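Local coordinates for 6-phospho-alpha-glucosidase (Merdibacter massiliensis, PDB 6VC6), which probably hydrolyses 6-phospho-alpha-glucosides, as a family 4 glycosidase that binds NAD and a manganese ion, at residues T244-F255 against T262-K273. Residues are numbered along the deposited sequence; the frame is centred on the assembly and turned at random.
With G6P (6-O-phosphono-alpha-D-glucopyranose), chain F.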
ATOM      1  N   THR A 244     -12.022  -6.624  10.783  1.00 40.63           N
ATOM      2  CA  THR A 244     -10.813  -5.842  11.021  1.00 44.32           C
ATOM      3  C   THR A 244     -11.158  -4.424  11.462  1.00 38.35           C
ATOM      4  O   THR A 244     -10.571  -3.896  12.413  1.00 38.50           O
ATOM      5  CB  THR A 244      -9.947  -5.821   9.759  1.00 42.58           C
ATOM      6  OG1 THR A 244      -9.484  -7.147   9.473  1.00 39.58           O
ATOM      7  CG2 THR A 244      -8.749  -4.901   9.946  1.00 38.77           C
ATOM      8  N   TYR A 245     -12.119  -3.794  10.783  1.00 35.75           N
ATOM      9  CA  TYR A 245     -12.528  -2.445  11.163  1.00 40.05           C
ATOM     10  C   TYR A 245     -13.287  -2.448  12.484  1.00 42.49           C
ATOM     11  O   TYR A 245     -13.116  -1.540  13.306  1.00 44.58           O
ATOM     12  CB  TYR A 245     -13.379  -1.825  10.057  1.00 39.66           C
ATOM     13  CG  TYR A 245     -12.577  -1.083   9.013  1.00 43.11           C
ATOM     14  CD1 TYR A 245     -12.440   0.297   9.066  1.00 44.81           C
ATOM     15  CD2 TYR A 245     -11.956  -1.764   7.975  1.00 39.09           C
ATOM     16  CE1 TYR A 245     -11.708   0.979   8.116  1.00 42.66           C
ATOM     17  CE2 TYR A 245     -11.220  -1.091   7.019  1.00 46.16           C
ATOM     18  CZ  TYR A 245     -11.100   0.280   7.094  1.00 48.00           C
ATOM     19  OH  TYR A 245     -10.368   0.955   6.144  1.00 49.15           O
ATOM     20  N   GLY A 246     -14.130  -3.459  12.706  1.00 44.80           N
ATOM     21  CA  GLY A 246     -14.872  -3.531  13.952  1.00 40.94           C
ATOM     22  C   GLY A 246     -13.991  -3.740  15.165  1.00 41.69           C
ATOM     23  O   GLY A 246     -14.351  -3.337  16.274  1.00 40.80           O
ATOM     24  N   PHE A 247     -12.824  -4.361  14.974  1.00 44.32           N
ATOM     25  CA  PHE A 247     -11.902  -4.626  16.073  1.00 39.00           C
ATOM     26  C   PHE A 247     -11.304  -3.356  16.666  1.00 43.57           C
ATOM     27  O   PHE A 247     -10.719  -3.419  17.752  1.00 43.08           O
ATOM     28  CB  PHE A 247     -10.785  -5.555  15.594  1.00 43.10           C
ATOM     29  CG  PHE A 247      -9.970  -6.149  16.706  1.00 39.91           C
ATOM     30  CD1 PHE A 247     -10.486  -7.161  17.498  1.00 49.37           C
ATOM     31  CD2 PHE A 247      -8.685  -5.698  16.956  1.00 40.19           C
ATOM     32  CE1 PHE A 247      -9.737  -7.711  18.522  1.00 47.90           C
ATOM     33  CE2 PHE A 247      -7.931  -6.243  17.977  1.00 45.55           C
ATOM     34  CZ  PHE A 247      -8.457  -7.251  18.760  1.00 44.15           C
ATOM     35  N   VAL A 248     -11.434  -2.213  15.986  1.00 42.86           N
ATOM     36  CA  VAL A 248     -10.879  -0.983  16.544  1.00 43.63           C
ATOM     37  C   VAL A 248     -11.612  -0.592  17.822  1.00 45.32           C
ATOM     38  O   VAL A 248     -11.028   0.033  18.717  1.00 42.38           O
ATOM     39  CB  VAL A 248     -10.924   0.142  15.489  1.00 45.94           C
ATOM     40  CG1 VAL A 248     -10.093  -0.222  14.267  1.00 37.98           C
ATOM     41  CG2 VAL A 248     -12.361   0.426  15.084  1.00 60.82           C
ATOM     42  N   GLN A 249     -12.871  -1.013  17.984  1.00 45.95           N
ATOM     43  CA  GLN A 249     -13.589  -0.748  19.227  1.00 43.79           C
ATOM     44  C   GLN A 249     -12.871  -1.364  20.423  1.00 40.88           C
ATOM     45  O   GLN A 249     -12.735  -0.723  21.472  1.00 41.40           O
ATOM     46  CB  GLN A 249     -15.019  -1.280  19.128  1.00 46.01           C
ATOM     47  CG  GLN A 249     -15.901  -0.926  20.315  1.00 48.30           C
ATOM     48  CD  GLN A 249     -17.308  -1.475  20.181  1.00 45.39           C
ATOM     49  OE1 GLN A 249     -17.502  -2.632  19.808  1.00 55.95           O
ATOM     50  NE2 GLN A 249     -18.298  -0.645  20.484  1.00 51.13           N
ATOM     51  N   THR A 250     -12.404  -2.606  20.284  1.00 35.62           N
ATOM     52  CA  THR A 250     -11.640  -3.239  21.356  1.00 42.04           C
ATOM     53  C   THR A 250     -10.325  -2.507  21.592  1.00 39.99           C
ATOM     54  O   THR A 250      -9.944  -2.238  22.738  1.00 42.87           O
ATOM     55  CB  THR A 250     -11.380  -4.709  21.016  1.00 43.72           C
ATOM     56  OG1 THR A 250     -12.621  -5.426  20.993  1.00 55.37           O
ATOM     57  CG2 THR A 250     -10.453  -5.342  22.044  1.00 49.96           C
HETATM   58  N   MSE A 251      -9.624  -2.169  20.514  1.00 40.59           N
HETATM   59  CA  MSE A 251      -8.321  -1.519  20.588  1.00 44.42           C
HETATM   60  C   MSE A 251      -8.392  -0.165  21.288  1.00 42.73           C
HETATM   61  O   MSE A 251      -7.484   0.207  22.033  1.00 37.83           O
HETATM   62  CB  MSE A 251      -7.747  -1.353  19.180  1.00 44.76           C
HETATM   63  CG  MSE A 251      -6.232  -1.255  19.114  1.00 56.43           C
HETATM   64 SE   MSE A 251      -5.514  -2.094  17.500  1.00 53.85          SE
HETATM   65  CE  MSE A 251      -6.976  -1.721  16.269  1.00 26.55           C
HETATM   66  N   MSE A 252      -9.477   0.564  21.051  1.00 41.99           N
HETATM   67  CA  MSE A 252      -9.636   1.905  21.604  1.00 47.50           C
HETATM   68  C   MSE A 252     -10.078   1.877  23.065  1.00 43.61           C
HETATM   69  O   MSE A 252      -9.994   2.885  23.763  1.00 44.31           O
HETATM   70  CB  MSE A 252     -10.634   2.709  20.772  1.00 43.11           C
HETATM   71  CG  MSE A 252     -10.123   3.064  19.387  1.00 63.22           C
HETATM   72 SE   MSE A 252     -10.636   4.862  18.844  1.00 75.96          SE
HETATM   73  CE  MSE A 252      -9.351   5.876  19.901  1.00 52.13           C
ATOM     74  N   GLU A 253     -10.557   0.722  23.520  1.00 45.86           N
ATOM     75  CA  GLU A 253     -10.869   0.562  24.934  1.00 46.03           C
ATOM     76  C   GLU A 253      -9.651   0.133  25.740  1.00 44.42           C
ATOM     77  O   GLU A 253      -9.501   0.548  26.897  1.00 49.71           O
ATOM     78  CB  GLU A 253     -12.011  -0.448  25.111  1.00 46.78           C
ATOM     79  CG  GLU A 253     -11.999  -1.217  26.425  1.00 50.19           C
ATOM     80  CD  GLU A 253     -13.070  -2.289  26.477  1.00 74.75           C
ATOM     81  OE1 GLU A 253     -13.565  -2.693  25.404  1.00 73.33           O
ATOM     82  OE2 GLU A 253     -13.412  -2.731  27.595  1.00 80.11           O
ATOM     83  N   ASP A 254      -8.752  -0.656  25.144  1.00 42.66           N
ATOM     84  CA  ASP A 254      -7.508  -1.012  25.816  1.00 42.20           C
ATOM     85  C   ASP A 254      -6.486   0.117  25.738  1.00 42.72           C
ATOM     86  O   ASP A 254      -5.721   0.331  26.685  1.00 42.70           O
ATOM     87  CB  ASP A 254      -6.931  -2.292  25.208  1.00 40.61           C
ATOM     88  CG  ASP A 254      -7.783  -3.514  25.496  1.00 49.65           C
ATOM     89  OD1 ASP A 254      -7.889  -4.390  24.610  1.00 45.62           O
ATOM     90  OD2 ASP A 254      -8.347  -3.600  26.606  1.00 43.65           O
ATOM     91  N   PHE A 255      -6.459   0.847  24.623  1.00 42.10           N
ATOM     92  CA  PHE A 255      -5.519   1.947  24.413  1.00 43.23           C
ATOM     93  C   PHE A 255      -6.315   3.148  23.916  1.00 40.85           C
ATOM     94  O   PHE A 255      -6.475   3.346  22.704  1.00 41.58           O
ATOM     95  CB  PHE A 255      -4.418   1.549  23.434  1.00 40.30           C
ATOM     96  CG  PHE A 255      -3.751   0.245  23.779  1.00 42.20           C
ATOM     97  CD1 PHE A 255      -2.776   0.192  24.763  1.00 39.43           C
ATOM     98  CD2 PHE A 255      -4.108  -0.927  23.131  1.00 39.47           C
ATOM     99  CE1 PHE A 255      -2.165  -1.005  25.090  1.00 41.53           C
ATOM    100  CE2 PHE A 255      -3.499  -2.128  23.454  1.00 44.13           C
ATOM    101  CZ  PHE A 255      -2.527  -2.166  24.435  1.00 38.45           C
ATOM    102  N   THR A 262      -5.795   0.314  11.405  1.00 36.12           N
ATOM    103  CA  THR A 262      -6.408  -0.996  11.618  1.00 41.22           C
ATOM    104  C   THR A 262      -5.389  -2.127  11.580  1.00 39.58           C
ATOM    105  O   THR A 262      -5.677  -3.219  12.083  1.00 39.34           O
ATOM    106  CB  THR A 262      -7.505  -1.259  10.583  1.00 37.31           C
ATOM    107  OG1 THR A 262      -6.919  -1.421   9.286  1.00 42.36           O
ATOM    108  CG2 THR A 262      -8.500  -0.108  10.556  1.00 40.45           C
ATOM    109  N   TYR A 263      -4.209  -1.896  11.005  1.00 35.29           N
ATOM    110  CA  TYR A 263      -3.162  -2.908  11.018  1.00 40.80           C
ATOM    111  C   TYR A 263      -2.487  -3.038  12.376  1.00 36.95           C
ATOM    112  O   TYR A 263      -1.736  -3.997  12.583  1.00 33.14           O
ATOM    113  CB  TYR A 263      -2.121  -2.592   9.944  1.00 32.71           C
ATOM    114  CG  TYR A 263      -2.537  -3.033   8.560  1.00 40.96           C
ATOM    115  CD1 TYR A 263      -2.405  -4.357   8.164  1.00 36.66           C
ATOM    116  CD2 TYR A 263      -3.079  -2.130   7.656  1.00 35.28           C
ATOM    117  CE1 TYR A 263      -2.788  -4.766   6.902  1.00 36.61           C
ATOM    118  CE2 TYR A 263      -3.466  -2.530   6.392  1.00 38.21           C
ATOM    119  CZ  TYR A 263      -3.317  -3.849   6.020  1.00 38.14           C
ATOM    120  OH  TYR A 263      -3.701  -4.257   4.764  1.00 37.97           O
ATOM    121  N   ASP A 264      -2.735  -2.105  13.300  1.00 30.07           N
ATOM    122  CA  ASP A 264      -2.190  -2.226  14.649  1.00 36.78           C
ATOM    123  C   ASP A 264      -2.722  -3.451  15.377  1.00 37.32           C
ATOM    124  O   ASP A 264      -2.086  -3.915  16.330  1.00 30.78           O
ATOM    125  CB  ASP A 264      -2.511  -0.977  15.471  1.00 32.63           C
ATOM    126  CG  ASP A 264      -1.910   0.283  14.885  1.00 37.43           C
ATOM    127  OD1 ASP A 264      -1.312   0.213  13.790  1.00 35.97           O
ATOM    128  OD2 ASP A 264      -2.040   1.347  15.524  1.00 35.59           O
ATOM    129  N   GLY A 265      -3.873  -3.980  14.954  1.00 32.12           N
ATOM    130  CA  GLY A 265      -4.465  -5.106  15.660  1.00 33.54           C
ATOM    131  C   GLY A 265      -3.594  -6.346  15.629  1.00 33.96           C
ATOM    132  O   GLY A 265      -3.567  -7.120  16.590  1.00 36.96           O
ATOM    133  N   TYR A 266      -2.872  -6.554  14.526  1.00 34.87           N
ATOM    134  CA  TYR A 266      -1.976  -7.703  14.439  1.00 33.14           C
ATOM    135  C   TYR A 266      -0.858  -7.609  15.470  1.00 37.70           C
ATOM    136  O   TYR A 266      -0.527  -8.600  16.133  1.00 34.72           O
ATOM    137  CB  TYR A 266      -1.388  -7.811  13.032  1.00 34.51           C
ATOM    138  CG  TYR A 266      -2.410  -8.020  11.936  1.00 36.00           C
ATOM    139  CD1 TYR A 266      -3.152  -9.190  11.866  1.00 38.95           C
ATOM    140  CD2 TYR A 266      -2.622  -7.049  10.965  1.00 32.61           C
ATOM    141  CE1 TYR A 266      -4.082  -9.387  10.863  1.00 36.12           C
ATOM    142  CE2 TYR A 266      -3.550  -7.238   9.958  1.00 36.86           C
ATOM    143  CZ  TYR A 266      -4.277  -8.408   9.912  1.00 40.33           C
ATOM    144  OH  TYR A 266      -5.202  -8.599   8.912  1.00 42.26           O
ATOM    145  N   TYR A 267      -0.271  -6.422  15.626  1.00 32.02           N
ATOM    146  CA  TYR A 267       0.897  -6.273  16.485  1.00 36.76           C
ATOM    147  C   TYR A 267       0.530  -6.202  17.961  1.00 34.26           C
ATOM    148  O   TYR A 267       1.345  -6.572  18.814  1.00 37.03           O
ATOM    149  CB  TYR A 267       1.686  -5.029  16.076  1.00 35.41           C
ATOM    150  CG  TYR A 267       2.245  -5.116  14.676  1.00 34.58           C
ATOM    151  CD1 TYR A 267       3.422  -5.807  14.420  1.00 33.97           C
ATOM    152  CD2 TYR A 267       1.591  -4.517  13.606  1.00 33.50           C
ATOM    153  CE1 TYR A 267       3.937  -5.895  13.142  1.00 36.20           C
ATOM    154  CE2 TYR A 267       2.098  -4.599  12.323  1.00 36.18           C
ATOM    155  CZ  TYR A 267       3.271  -5.290  12.096  1.00 38.92           C
ATOM    156  OH  TYR A 267       3.781  -5.376  10.821  1.00 39.87           O
ATOM    157  N   LEU A 268      -0.674  -5.735  18.286  1.00 31.34           N
ATOM    158  CA  LEU A 268      -1.100  -5.644  19.675  1.00 37.80           C
ATOM    159  C   LEU A 268      -1.906  -6.849  20.138  1.00 34.83           C
ATOM    160  O   LEU A 268      -1.988  -7.086  21.347  1.00 30.41           O
ATOM    161  CB  LEU A 268      -1.924  -4.370  19.897  1.00 33.25           C
ATOM    162  CG  LEU A 268      -1.159  -3.052  19.755  1.00 38.12           C
ATOM    163  CD1 LEU A 268      -2.099  -1.864  19.893  1.00 45.51           C
ATOM    164  CD2 LEU A 268      -0.033  -2.973  20.775  1.00 37.92           C
ATOM    165  N   TYR A 269      -2.495  -7.612  19.217  1.00 34.58           N
ATOM    166  CA  TYR A 269      -3.293  -8.790  19.565  1.00 34.59           C
ATOM    167  C   TYR A 269      -2.941  -9.950  18.640  1.00 36.32           C
ATOM    168  O   TYR A 269      -3.790 -10.456  17.902  1.00 37.40           O
ATOM    169  CB  TYR A 269      -4.787  -8.472  19.489  1.00 36.58           C
ATOM    170  CG  TYR A 269      -5.228  -7.268  20.292  1.00 39.32           C
ATOM    171  CD1 TYR A 269      -5.816  -7.422  21.541  1.00 40.52           C
ATOM    172  CD2 TYR A 269      -5.077  -5.979  19.795  1.00 37.62           C
ATOM    173  CE1 TYR A 269      -6.228  -6.328  22.276  1.00 39.60           C
ATOM    174  CE2 TYR A 269      -5.482  -4.878  20.525  1.00 41.04           C
ATOM    175  CZ  TYR A 269      -6.058  -5.059  21.765  1.00 39.05           C
ATOM    176  OH  TYR A 269      -6.466  -3.967  22.495  1.00 36.12           O
ATOM    177  N   PRO A 270      -1.685 -10.413  18.664  1.00 33.83           N
ATOM    178  CA  PRO A 270      -1.319 -11.524  17.772  1.00 36.00           C
ATOM    179  C   PRO A 270      -1.999 -12.832  18.134  1.00 39.00           C
ATOM    180  O   PRO A 270      -2.304 -13.624  17.234  1.00 38.77           O
ATOM    181  CB  PRO A 270       0.204 -11.614  17.929  1.00 35.47           C
ATOM    182  CG  PRO A 270       0.462 -11.087  19.294  1.00 35.17           C
ATOM    183  CD  PRO A 270      -0.555 -10.002  19.519  1.00 34.08           C
ATOM    184  N   ASP A 271      -2.253 -13.080  19.421  1.00 36.22           N
ATOM    185  CA  ASP A 271      -2.942 -14.302  19.820  1.00 45.36           C
ATOM    186  C   ASP A 271      -4.370 -14.323  19.288  1.00 40.53           C
ATOM    187  O   ASP A 271      -4.814 -15.318  18.704  1.00 41.69           O
ATOM    188  CB  ASP A 271      -2.934 -14.437  21.343  1.00 48.16           C
ATOM    189  CG  ASP A 271      -1.559 -14.760  21.893  1.00 55.21           C
ATOM    190  OD1 ASP A 271      -0.662 -15.109  21.096  1.00 58.62           O
ATOM    191  OD2 ASP A 271      -1.374 -14.665  23.125  1.00 58.15           O
ATOM    192  N   TYR A 272      -5.105 -13.226  19.483  1.00 36.50           N
ATOM    193  CA  TYR A 272      -6.492 -13.171  19.028  1.00 41.27           C
ATOM    194  C   TYR A 272      -6.580 -13.219  17.508  1.00 46.08           C
ATOM    195  O   TYR A 272      -7.427 -13.930  16.954  1.00 42.30           O
ATOM    196  CB  TYR A 272      -7.171 -11.910  19.568  1.00 43.79           C
ATOM    197  CG  TYR A 272      -8.626 -11.769  19.175  1.00 47.84           C
ATOM    198  CD1 TYR A 272      -8.989 -11.149  17.986  1.00 47.26           C
ATOM    199  CD2 TYR A 272      -9.636 -12.251  19.997  1.00 47.34           C
ATOM    200  CE1 TYR A 272     -10.316 -11.020  17.623  1.00 51.52           C
ATOM    201  CE2 TYR A 272     -10.967 -12.123  19.644  1.00 46.34           C
ATOM    202  CZ  TYR A 272     -11.300 -11.507  18.456  1.00 49.86           C
ATOM    203  OH  TYR A 272     -12.622 -11.377  18.097  1.00 64.23           O
ATOM    204  N   LYS A 273      -5.722 -12.465  16.818  1.00 36.25           N
ATOM    205  CA  LYS A 273      -5.782 -12.431  15.360  1.00 42.43           C
ATOM    206  C   LYS A 273      -5.441 -13.788  14.757  1.00 41.85           C
ATOM    207  O   LYS A 273      -6.092 -14.230  13.804  1.00 41.47           O
ATOM    208  CB  LYS A 273      -4.848 -11.349  14.819  1.00 36.75           C
ATOM    209  CG  LYS A 273      -5.282  -9.929  15.153  1.00 36.90           C
ATOM    210  CD  LYS A 273      -6.482  -9.499  14.326  1.00 42.32           C
ATOM    211  CE  LYS A 273      -6.870  -8.059  14.630  1.00 40.49           C
ATOM    212  NZ  LYS A 273      -7.806  -7.505  13.614  1.00 40.10           N
TER
HETATM  213  C1  G6P F 502      -5.326  -2.214   2.934  1.00 41.07           C
HETATM  214  C2  G6P F 502      -3.908  -1.689   2.668  1.00 40.99           C
HETATM  215  C3  G6P F 502      -3.232  -2.291   1.449  1.00 37.01           C
HETATM  216  C4  G6P F 502      -3.532  -3.771   1.403  1.00 44.51           C
HETATM  217  C5  G6P F 502      -5.014  -3.922   1.116  1.00 39.51           C
HETATM  218  C6  G6P F 502      -5.394  -5.396   1.173  1.00 40.70           C
HETATM  219  O1  G6P F 502      -6.242  -1.112   2.978  1.00 46.74           O
HETATM  220  O2  G6P F 502      -3.952  -0.264   2.522  1.00 42.25           O
HETATM  221  O3  G6P F 502      -1.818  -2.079   1.499  1.00 41.11           O
HETATM  222  O4  G6P F 502      -2.768  -4.379   0.357  1.00 36.86           O
HETATM  223  O5  G6P F 502      -5.846  -3.238   2.060  1.00 43.75           O
HETATM  224  O6  G6P F 502      -6.549  -5.602   0.368  1.00 48.85           O
HETATM  225  P   G6P F 502      -7.014  -7.090  -0.025  1.00 39.36           P
HETATM  226  O1P G6P F 502      -6.164  -7.403  -1.233  1.00 38.52           O
HETATM  227  O2P G6P F 502      -6.697  -7.922   1.196  1.00 37.92           O
HETATM  228  O3P G6P F 502      -8.493  -6.947  -0.296  1.00 38.09           O
HETATM  229  O   HOH W   1      -8.082  -4.556  13.500  1.00 37.18           O
HETATM  230  O   HOH W   2      -7.420  -7.944  11.086  1.00 38.16           O
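Phe247 drives the edge of its ring into the face of Tyr269. The planes stand at 89° and the centroids lie 4.9 Å apart, a T-shaped pair. With chi1 at -166°, Phe247 swings CG away from its own amide nitrogen, and the ring reaches across to helices 264-268 and 270-275. The Tyr272 ring lies nearly parallel to Phe247 but slid aside, with Phe247 CE1 3.5 Å from Tyr272 CE1. Lys273 bends at chi2 and lays CE over one face of Phe247. Its NZ makes an off-centre cation-pi contact, 4.4 Å from the Phe247 ring centroid.

That ammonium group also donates to two waters. One water bridges it to the carbonyl oxygens of Thr244 and Thr262, the other to Thr244 OG1, which is also hydrogen-bonded to Ser240 O. At the far end of Tyr269, OH donates to Asp254 OD1 at 2.6 Å, and the carboxylate oxygen accepts on its anti lone pair. The selenium of selenomethionine Met251 sits at the edge of the Tyr269 ring and 3.6 Å from Gly265 N. A phenylalanine in place of Tyr269 would probably leave the Asp254 carboxylate without the hydroxyl that donates to it.

Nearer the active site, Thr262 CG2 rests over the centre of the Tyr245 ring, 4.2 Å from its centroid. Thr262 OG1 is hydrogen-bonded to Gln172 OE1, in the sugar phosphate pocket. Tyr263 lines that pocket and stacks on the manganese ligand His200. The Lys273 ammonium is thus shared between a ring face and two waters, and the Tyr269-Asp254 bond probably steadies the phenol end of its ring.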